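Local coordinates for CTD kinase subunit gamma (Schizosaccharomyces pombe, PDB 5CE7), which probably serves, within CTDK-I, to activate the kinase that hyperphosphorylates the RNA polymerase II C-terminal repeats, and is represented here by its noncanonical CTD-interacting domain, at residues A[26-31]-A[65-70]; A[15-20]-A[58-63]. All coordinates share one frame; numbering follows the deposited sequence.

Contact 1. Residues A[26-31]-A[65-70]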
loop_
_atom_site.group_PDB
_atom_site.type_symbol
_atom_site.label_atom_id
_atom_site.label_comp_id
_atom_site.label_asym_id
_atom_site.label_seq_id
_atom_site.Cartn_x
_atom_site.Cartn_y
_atom_site.Cartn_z
ATOM N N LYS A 26 4.037 -2.612 -13.254
ATOM C CA LYS A 26 3.349 -3.770 -13.822
ATOM C C LYS A 26 2.304 -4.388 -12.881
ATOM O O LYS A 26 1.204 -4.733 -13.317
ATOM C CB LYS A 26 4.351 -4.837 -14.268
ATOM C CG LYS A 26 4.014 -5.446 -15.614
ATOM C CD LYS A 26 4.701 -6.788 -15.828
ATOM C CE LYS A 26 3.912 -7.628 -16.839
ATOM N NZ LYS A 26 4.398 -9.036 -16.937
ATOM N N PRO A 27 2.639 -4.549 -11.587
ATOM C CA PRO A 27 1.599 -5.081 -10.685
ATOM C C PRO A 27 0.418 -4.119 -10.551
ATOM O O PRO A 27 -0.709 -4.570 -10.393
ATOM C CB PRO A 27 2.309 -5.208 -9.327
ATOM C CG PRO A 27 3.764 -5.097 -9.599
ATOM C CD PRO A 27 3.977 -4.500 -10.966
ATOM N N ALA A 28 0.677 -2.812 -10.615
ATOM C CA ALA A 28 -0.392 -1.821 -10.532
ATOM C C ALA A 28 -1.299 -1.850 -11.757
ATOM O O ALA A 28 -2.523 -1.743 -11.631
ATOM C CB ALA A 28 0.191 -0.415 -10.333
ATOM N N GLN A 29 -0.704 -1.985 -12.939
ATOM C CA GLN A 29 -1.479 -2.082 -14.182
ATOM C C GLN A 29 -2.358 -3.334 -14.214
ATOM O O GLN A 29 -3.512 -3.287 -14.669
ATOM C CB GLN A 29 -0.564 -2.050 -15.415
ATOM C CG GLN A 29 0.040 -0.674 -15.689
ATOM C CD GLN A 29 1.098 -0.689 -16.778
ATOM O OE1 GLN A 29 1.809 -1.678 -16.959
ATOM N NE2 GLN A 29 1.211 0.418 -17.506
ATOM N N PHE A 30 -1.804 -4.449 -13.746
ATOM C CA PHE A 30 -2.558 -5.701 -13.631
ATOM C C PHE A 30 -3.754 -5.556 -12.692
ATOM O O PHE A 30 -4.862 -5.971 -13.024
ATOM C CB PHE A 30 -1.658 -6.835 -13.125
ATOM C CG PHE A 30 -2.337 -8.179 -13.091
ATOM C CD1 PHE A 30 -2.312 -9.012 -14.200
ATOM C CD2 PHE A 30 -2.997 -8.610 -11.947
ATOM C CE1 PHE A 30 -2.940 -10.259 -14.170
ATOM C CE2 PHE A 30 -3.631 -9.846 -11.912
ATOM C CZ PHE A 30 -3.597 -10.669 -13.024
ATOM N N ALA A 31 -3.520 -4.993 -11.510
ATOM C CA ALA A 31 -4.576 -4.821 -10.521
ATOM C C ALA A 31 -5.729 -4.007 -11.081
ATOM O O ALA A 31 -6.894 -4.263 -10.757
ATOM C CB ALA A 31 -4.027 -4.158 -9.246
ATOM N N ASP A 65 1.199 3.228 -2.904
ATOM C CA ASP A 65 1.252 4.620 -3.351
ATOM C C ASP A 65 1.157 4.667 -4.884
ATOM O O ASP A 65 0.359 5.409 -5.446
ATOM C CB ASP A 65 2.554 5.254 -2.855
ATOM C CG ASP A 65 2.576 6.773 -2.979
ATOM O OD1 ASP A 65 1.557 7.397 -3.321
ATOM O OD2 ASP A 65 3.636 7.350 -2.694
ATOM N N THR A 66 1.979 3.864 -5.544
ATOM C CA THR A 66 1.965 3.746 -7.011
ATOM C C THR A 66 0.594 3.293 -7.558
ATOM O O THR A 66 0.080 3.839 -8.555
ATOM C CB THR A 66 3.089 2.779 -7.470
ATOM O OG1 THR A 66 4.362 3.326 -7.086
ATOM C CG2 THR A 66 3.053 2.552 -9.002
ATOM N N LEU A 67 -0.006 2.314 -6.888
ATOM C CA LEU A 67 -1.338 1.842 -7.245
ATOM C C LEU A 67 -2.370 2.970 -7.165
ATOM O O LEU A 67 -3.162 3.175 -8.096
ATOM C CB LEU A 67 -1.762 0.689 -6.328
ATOM C CG LEU A 67 -3.153 0.093 -6.548
ATOM C CD1 LEU A 67 -3.288 -0.435 -7.983
ATOM C CD2 LEU A 67 -3.386 -1.041 -5.581
ATOM N N CYS A 68 -2.381 3.693 -6.051
ATOM C CA CYS A 68 -3.284 4.833 -5.926
ATOM C C CYS A 68 -3.054 5.885 -7.028
ATOM O O CYS A 68 -4.005 6.360 -7.636
ATOM C CB CYS A 68 -3.191 5.470 -4.525
ATOM S SG CYS A 68 -3.851 4.427 -3.190
ATOM N N GLU A 69 -1.801 6.253 -7.279
ATOM C CA GLU A 69 -1.497 7.232 -8.330
ATOM C C GLU A 69 -2.029 6.767 -9.678
ATOM O O GLU A 69 -2.645 7.527 -10.416
ATOM C CB GLU A 69 0.009 7.483 -8.432
ATOM C CG GLU A 69 0.599 8.130 -7.190
ATOM C CD GLU A 69 2.113 8.303 -7.259
ATOM O OE1 GLU A 69 2.777 7.545 -7.993
ATOM O OE2 GLU A 69 2.638 9.211 -6.579
HETATM N N MSE A 70 -1.803 5.503 -9.993
HETATM C CA MSE A 70 -2.261 4.977 -11.264
HETATM C C MSE A 70 -3.775 4.851 -11.324
HETATM O O MSE A 70 -4.369 5.082 -12.367
HETATM C CB MSE A 70 -1.552 3.669 -11.579
HETATM C CG MSE A 70 -0.065 3.899 -11.857
HETATM SE SE MSE A 70 0.801 2.285 -12.473
HETATM C CE MSE A 70 -0.753 1.528 -13.462
#
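Thr66 OG1 is held by Gln24, through a hydrogen bond with OE1, and more weakly by Tyr62 O one turn back on its own helix, while the methyl CG2 of the same residue rests 4.3 Å from Ala28 CB. The hydroxyl is thus engaged by Gln24 and by its own helix, and the methyl is the branch that meets Ala28. In the superhelix of the CTD-interacting domain helix 25-33 packs on helix 54-73; the axes of segments 26-31 and 65-70 come within 9.1 Å and cross at -50°. Ala28 is the centre of the contact. Its CB points into the other helix and meets the selenium of Met70, a selenomethionine, at 3.5 Å. Met70 leaves its helix with CG anti to the carbonyl carbon (chi1 -68°) and runs extended to SE, then bends at chi3 (33°), which brings CE against Gln29 CG at 3.2 Å, a tight approach whose detail is doubtful. One turn before Met70, Leu67 sends CD1 alongside the helix, 4.0 Å from Ala31 CB and equally near Ala28 O. Ala31 also touches Phe10 of helix 3-14, and its carbonyl oxygen accepts a hydrogen bond from Tyr80. The small side chains of Ala28 and Ala31 probably allow Met70 and Leu67 to lie against the helix, and the union depends on the shape of apolar groups, with no polar pairing between the two segments.

Contact 2. Residues A[15-20]-A[58-63]; sequences GKLNAS and VNIMYF
Asn59 presses its side chain against the Asn18-Ala19 peptide, in a loop shaped by an Asx turn in which Asn18 OD1 accepts from Ser20 N. This loop follows helix 3-14 of the superhelical CTD-interacting domain and lies against helix 54-73. Traced outward, Asn59 CB comes within 4.2 Å of Asn18 O, and CG approaches the carbonyl carbon of Asn18 at 3.6 Å. At the tip OD1 reaches Ala19 N at 3.3 Å, but the angle is too poor for a hydrogen bond. ND2 lies near Asn18 CA and donates to a water at 3.0 Å, which donates to Leu17 O, so loop and helix are joined through solvent. A leucine in place of Asn59 would probably leave this water without its donor and the Leu17 carbonyl without its bridge to the helix. Next to the bridge the chemistry turns apolar. With CG anti to the carbonyl carbon (chi1 -64°), Leu17 turns its methyls toward Phe63 and Ile60. CD1 packs 3.9 Å from Phe63 CB and touches Ile60 CG1; the Leu17 and Ile60 side chains cross at about a right angle. Pro27 of helix 25-33 lies against both Leu17 and Phe63. Ala19 O is 3.9 Å from Tyr62 CD2, on a side chain about 3 Å from a bound buffer molecule, probably from the crystallisation liquor. Val58 O sits 3.5 Å above one face of the Tyr62 ring, displaced toward its rim.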
loop_
_atom_site.group_PDB
_atom_site.type_symbol
_atom_site.label_atom_id
_atom_site.label_comp_id
_atom_site.label_asym_id
_atom_site.label_seq_id
_atom_site.Cartn_x
_atom_site.Cartn_y
_atom_site.Cartn_z
ATOM N N GLY A 15 5.864 -10.350 -6.124
ATOM C CA GLY A 15 7.167 -10.878 -5.768
ATOM C C GLY A 15 8.306 -10.141 -6.453
ATOM O O GLY A 15 9.465 -10.293 -6.057
ATOM N N LYS A 16 7.970 -9.345 -7.472
ATOM C CA LYS A 16 8.964 -8.608 -8.260
ATOM C C LYS A 16 9.284 -7.245 -7.678
ATOM O O LYS A 16 10.202 -6.588 -8.139
ATOM C CB LYS A 16 8.465 -8.375 -9.685
ATOM C CG LYS A 16 8.061 -9.623 -10.414
ATOM C CD LYS A 16 9.209 -10.579 -10.488
ATOM C CE LYS A 16 8.981 -11.576 -11.601
ATOM N NZ LYS A 16 10.091 -12.554 -11.632
ATOM N N LEU A 17 8.512 -6.811 -6.688
ATOM C CA LEU A 17 8.654 -5.458 -6.150
ATOM C C LEU A 17 10.015 -5.187 -5.507
ATOM O O LEU A 17 10.571 -6.028 -4.790
ATOM C CB LEU A 17 7.567 -5.175 -5.120
ATOM C CG LEU A 17 6.109 -5.162 -5.582
ATOM C CD1 LEU A 17 5.186 -5.099 -4.346
ATOM C CD2 LEU A 17 5.840 -4.026 -6.551
ATOM N N ASN A 18 10.536 -3.993 -5.759
ATOM C CA ASN A 18 11.657 -3.480 -4.986
ATOM C C ASN A 18 11.414 -2.002 -4.755
ATOM O O ASN A 18 10.333 -1.507 -5.066
ATOM C CB ASN A 18 12.985 -3.745 -5.699
ATOM C CG ASN A 18 13.013 -3.180 -7.096
ATOM O OD1 ASN A 18 12.653 -2.029 -7.313
ATOM N ND2 ASN A 18 13.426 -3.996 -8.059
ATOM N N ALA A 19 12.406 -1.291 -4.223
ATOM C CA ALA A 19 12.211 0.113 -3.881
ATOM C C ALA A 19 11.801 0.978 -5.083
ATOM O O ALA A 19 11.129 1.993 -4.915
ATOM C CB ALA A 19 13.463 0.694 -3.171
ATOM N N SER A 20 12.183 0.568 -6.290
ATOM C CA SER A 20 12.000 1.415 -7.473
ATOM C C SER A 20 10.560 1.474 -7.954
ATOM O O SER A 20 9.865 0.458 -7.985
ATOM C CB SER A 20 12.909 0.963 -8.625
ATOM O OG SER A 20 12.500 -0.300 -9.130
ATOM N N VAL A 58 7.689 -2.481 3.409
ATOM C CA VAL A 58 7.962 -1.127 2.953
ATOM C C VAL A 58 7.755 -1.035 1.440
ATOM O O VAL A 58 7.168 -0.082 0.943
ATOM C CB VAL A 58 9.410 -0.689 3.320
ATOM C CG1 VAL A 58 9.799 0.557 2.554
ATOM C CG2 VAL A 58 9.516 -0.436 4.807
ATOM N N ASN A 59 8.231 -2.030 0.704
ATOM C CA ASN A 59 8.051 -2.011 -0.747
ATOM C C ASN A 59 6.588 -2.133 -1.151
ATOM O O ASN A 59 6.161 -1.544 -2.137
ATOM C CB ASN A 59 8.938 -3.060 -1.432
ATOM C CG ASN A 59 10.410 -2.666 -1.411
ATOM O OD1 ASN A 59 10.736 -1.485 -1.347
ATOM N ND2 ASN A 59 11.298 -3.654 -1.450
ATOM N N ILE A 60 5.808 -2.868 -0.363
ATOM C CA ILE A 60 4.367 -2.933 -0.589
ATOM C C ILE A 60 3.679 -1.599 -0.301
ATOM O O ILE A 60 2.746 -1.217 -0.993
ATOM C CB ILE A 60 3.706 -4.074 0.219
ATOM C CG1 ILE A 60 4.134 -5.428 -0.366
ATOM C CG2 ILE A 60 2.186 -3.926 0.173
ATOM C CD1 ILE A 60 3.845 -6.625 0.528
HETATM N N MSE A 61 4.150 -0.885 0.717
HETATM C CA MSE A 61 3.687 0.483 0.983
HETATM C C MSE A 61 3.961 1.408 -0.215
HETATM O O MSE A 61 3.107 2.203 -0.609
HETATM C CB MSE A 61 4.377 1.018 2.239
HETATM C CG MSE A 61 3.838 2.357 2.819
HETATM SE SE MSE A 61 1.951 2.209 3.402
HETATM C CE MSE A 61 2.156 2.872 5.223
ATOM N N TYR A 62 5.152 1.311 -0.795
ATOM C CA TYR A 62 5.449 2.098 -1.996
ATOM C C TYR A 62 4.496 1.693 -3.116
ATOM O O TYR A 62 3.940 2.550 -3.807
ATOM C CB TYR A 62 6.875 1.867 -2.479
ATOM C CG TYR A 62 7.966 2.276 -1.534
ATOM C CD1 TYR A 62 7.800 3.327 -0.638
ATOM C CD2 TYR A 62 9.188 1.612 -1.554
ATOM C CE1 TYR A 62 8.842 3.703 0.219
ATOM C CE2 TYR A 62 10.217 1.973 -0.708
ATOM C CZ TYR A 62 10.040 3.016 0.171
ATOM O OH TYR A 62 11.086 3.343 1.004
ATOM N N PHE A 63 4.339 0.387 -3.319
ATOM C CA PHE A 63 3.416 -0.122 -4.346
ATOM C C PHE A 63 1.991 0.426 -4.185
ATOM O O PHE A 63 1.311 0.756 -5.171
ATOM C CB PHE A 63 3.351 -1.657 -4.328
ATOM C CG PHE A 63 2.179 -2.205 -5.104
ATOM C CD1 PHE A 63 2.138 -2.084 -6.487
ATOM C CD2 PHE A 63 1.111 -2.799 -4.455
ATOM C CE1 PHE A 63 1.054 -2.556 -7.208
ATOM C CE2 PHE A 63 0.021 -3.285 -5.170
ATOM C CZ PHE A 63 -0.001 -3.160 -6.552
HETATM O O HOH W 1 10.222 -6.438 -2.073
#

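How the contacts relate
Both contacts use helix 54-73, contact 2 on an earlier part and contact 1 further along, with centres about 11 Å apart. Contact 1 is helix against helix, buried and apolar, where two alanines meet Leu67 and a selenomethionine. In contact 2 an irregular loop lies on the helix, only partly buried, and mixes a leucine anchor with an amide and a bridging water. The two contacts touch: Phe63 CE1 of contact 2 packs 3.4 Å from Ala28 N of contact 1. Gln24, bonded to Thr66 and to Asn18 O, is a further polar tie. Helix 54-73 thus gathers the loop and the helix that follows it.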